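Local coordinates for protein tryptophan synthase alpha chain (Chlamydia trachomatis, PDB 6V82) that probably catalyses, as the alpha subunit of tryptophan synthase, the aldol cleavage of indoleglycerol phosphate to indole and glyceraldehyde 3-phosphate, at residues A[59-62]-A[63-67]. Numbering follows the deposited sequence.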
ATOM      1  N   ILE A  59      27.411  -4.940  27.984  1.00 45.44           N
ATOM      2  CA  ILE A  59      28.643  -5.369  27.346  1.00 43.09           C
ATOM      3  C   ILE A  59      28.622  -5.034  25.862  1.00 42.34           C
ATOM      4  O   ILE A  59      29.670  -4.742  25.266  1.00 41.22           O
ATOM      5  CB  ILE A  59      28.837  -6.870  27.616  1.00 45.38           C
ATOM      6  CG1 ILE A  59      28.815  -7.114  29.130  1.00 50.95           C
ATOM      7  CG2 ILE A  59      30.134  -7.371  27.019  1.00 42.71           C
ATOM      8  CD1 ILE A  59      29.762  -6.211  29.919  1.00 49.26           C
ATOM      9  N   GLN A  60      27.437  -5.054  25.243  1.00 37.48           N
ATOM     10  CA  GLN A  60      27.317  -4.637  23.850  1.00 40.75           C
ATOM     11  C   GLN A  60      27.809  -3.202  23.674  1.00 39.19           C
ATOM     12  O   GLN A  60      28.663  -2.931  22.823  1.00 35.66           O
ATOM     13  CB  GLN A  60      25.865  -4.796  23.380  1.00 47.16           C
ATOM     14  CG  GLN A  60      25.675  -4.784  21.865  1.00 59.77           C
ATOM     15  CD  GLN A  60      24.687  -5.852  21.369  1.00 71.86           C
ATOM     16  OE1 GLN A  60      24.780  -6.321  20.228  1.00 74.35           O
ATOM     17  NE2 GLN A  60      23.739  -6.234  22.226  1.00 74.56           N
ATOM     18  N   VAL A  61      27.311  -2.277  24.507  1.00 36.74           N
ATOM     19  CA  VAL A  61      27.730  -0.876  24.427  1.00 35.65           C
ATOM     20  C   VAL A  61      29.215  -0.716  24.762  1.00 40.35           C
ATOM     21  O   VAL A  61      29.901   0.148  24.193  1.00 40.93           O
ATOM     22  CB  VAL A  61      26.839  -0.016  25.342  1.00 37.67           C
ATOM     23  CG1 VAL A  61      27.398   1.377  25.487  1.00 35.98           C
ATOM     24  CG2 VAL A  61      25.446   0.052  24.765  1.00 38.78           C
ATOM     25  N   SER A  62      29.736  -1.541  25.676  1.00 31.44           N
ATOM     26  CA  SER A  62      31.169  -1.549  25.957  1.00 35.14           C
ATOM     27  C   SER A  62      31.974  -1.915  24.711  1.00 34.18           C
ATOM     28  O   SER A  62      32.961  -1.251  24.371  1.00 27.95           O
ATOM     29  CB  SER A  62      31.464  -2.531  27.095  1.00 38.62           C
ATOM     30  OG  SER A  62      32.855  -2.628  27.350  1.00 33.72           O
ATOM     31  N   HIS A  63      31.572  -2.982  24.025  1.00 31.96           N
ATOM     32  CA  HIS A  63      32.228  -3.340  22.771  1.00 32.17           C
ATOM     33  C   HIS A  63      32.164  -2.191  21.760  1.00 32.49           C
ATOM     34  O   HIS A  63      33.162  -1.886  21.094  1.00 31.57           O
ATOM     35  CB  HIS A  63      31.587  -4.607  22.197  1.00 28.96           C
ATOM     36  CG  HIS A  63      31.933  -5.859  22.944  1.00 29.22           C
ATOM     37  ND1 HIS A  63      31.879  -7.109  22.364  1.00 30.98           N
ATOM     38  CD2 HIS A  63      32.355  -6.055  24.217  1.00 31.13           C
ATOM     39  CE1 HIS A  63      32.252  -8.021  23.244  1.00 29.92           C
ATOM     40  NE2 HIS A  63      32.540  -7.409  24.379  1.00 31.23           N
ATOM     41  N   ASP A  64      31.002  -1.533  21.641  1.00 28.80           N
ATOM     42  CA  ASP A  64      30.891  -0.383  20.743  1.00 33.67           C
ATOM     43  C   ASP A  64      31.938   0.676  21.079  1.00 38.35           C
ATOM     44  O   ASP A  64      32.599   1.209  20.181  1.00 35.81           O
ATOM     45  CB  ASP A  64      29.484   0.233  20.795  1.00 37.68           C
ATOM     46  CG  ASP A  64      28.389  -0.701  20.248  1.00 56.93           C
ATOM     47  OD1 ASP A  64      28.723  -1.811  19.764  1.00 62.74           O
ATOM     48  OD2 ASP A  64      27.184  -0.321  20.313  1.00 62.50           O
ATOM     49  N   ARG A  65      32.110   0.985  22.377  1.00 37.68           N
ATOM     50  CA  ARG A  65      33.073   2.012  22.773  1.00 37.21           C
ATOM     51  C   ARG A  65      34.498   1.607  22.405  1.00 37.57           C
ATOM     52  O   ARG A  65      35.270   2.419  21.887  1.00 29.12           O
ATOM     53  CB  ARG A  65      32.980   2.299  24.276  1.00 30.24           C
ATOM     54  CG  ARG A  65      31.751   3.082  24.715  1.00 32.99           C
ATOM     55  CD  ARG A  65      31.875   3.569  26.154  1.00 33.95           C
ATOM     56  NE  ARG A  65      32.153   2.471  27.078  1.00 35.14           N
ATOM     57  CZ  ARG A  65      31.222   1.836  27.787  1.00 42.00           C
ATOM     58  NH1 ARG A  65      29.939   2.191  27.689  1.00 38.50           N
ATOM     59  NH2 ARG A  65      31.574   0.841  28.595  1.00 44.22           N
ATOM     60  N   ALA A  66      34.859   0.350  22.664  1.00 30.68           N
ATOM     61  CA  ALA A  66      36.221  -0.096  22.416  1.00 30.40           C
ATOM     62  C   ALA A  66      36.566  -0.016  20.931  1.00 32.27           C
ATOM     63  O   ALA A  66      37.672   0.404  20.565  1.00 35.53           O
ATOM     64  CB  ALA A  66      36.391  -1.516  22.957  1.00 23.88           C
ATOM     65  N   LEU A  67      35.623  -0.384  20.057  1.00 31.48           N
ATOM     66  CA  LEU A  67      35.881  -0.352  18.619  1.00 32.76           C
ATOM     67  C   LEU A  67      35.864   1.068  18.059  1.00 33.73           C
ATOM     68  O   LEU A  67      36.584   1.362  17.099  1.00 37.06           O
ATOM     69  CB  LEU A  67      34.866  -1.234  17.887  1.00 27.99           C
ATOM     70  CG  LEU A  67      35.134  -2.735  18.094  1.00 31.36           C
ATOM     71  CD1 LEU A  67      34.025  -3.586  17.484  1.00 24.90           C
ATOM     72  CD2 LEU A  67      36.487  -3.127  17.501  1.00 22.42           C
TER
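The torsions of Arg65 carry its side chain back over the preceding turn to Val61 and Ser62: CG lies beside the backbone N (chi1 -73°), and after an extended step the chain bends at chi3 (-55°). The guanidinium is thereby laid with one face over the backbone, Ser62 CA standing 3.6 Å above its plane and offset toward the rim. At one end of the group Arg65 NH1 meets the methyl CG1 of Val61 at 3.5 Å; at the other, Arg65 NH2 comes within 3.7 Å of Ser62 CB. The NH2 end also forms a salt bridge with Asp22, whose OD2 accepts a hydrogen bond from Ser62 OG as well, so one carboxylate oxygen ties together two residues a turn apart; Ser62 OG is further hydrogen-bonded to Thr19.

Two residues earlier, Ile59 and His63 have the same i, i+4 spacing as Val61 and Arg65. The methyl CG2 of Ile59 touches His63 NE2 at 3.6 Å, while NE2 is hydrogen-bonded to the hydroxyl of Tyr17, a bond that would restrict rotation of the ring. Beneath both pairs runs regular alpha-helical bonding, from the 2.9 Å, nearly straight bond of His63 N to Ile59 O (168°) to that of Ala66 N to Ser62 O at 3.0 Å.

Both segments, 59-62 and 63-67, belong to helix 57-68 of the TIM barrel, and Ile59 lies close to Asp55, a predicted catalytic proton acceptor. Ile59, His63 and Ala66 pack on strand 13-19, whereas Ile59, Ser62 and Arg65 meet Val231 of helix 229-236. Another side of the helix faces the chain of a different protein, where Asp64 OD1 makes a salt bridge to a basic side chain, so helix 57-68 lies between the barrel strands and the partner protein.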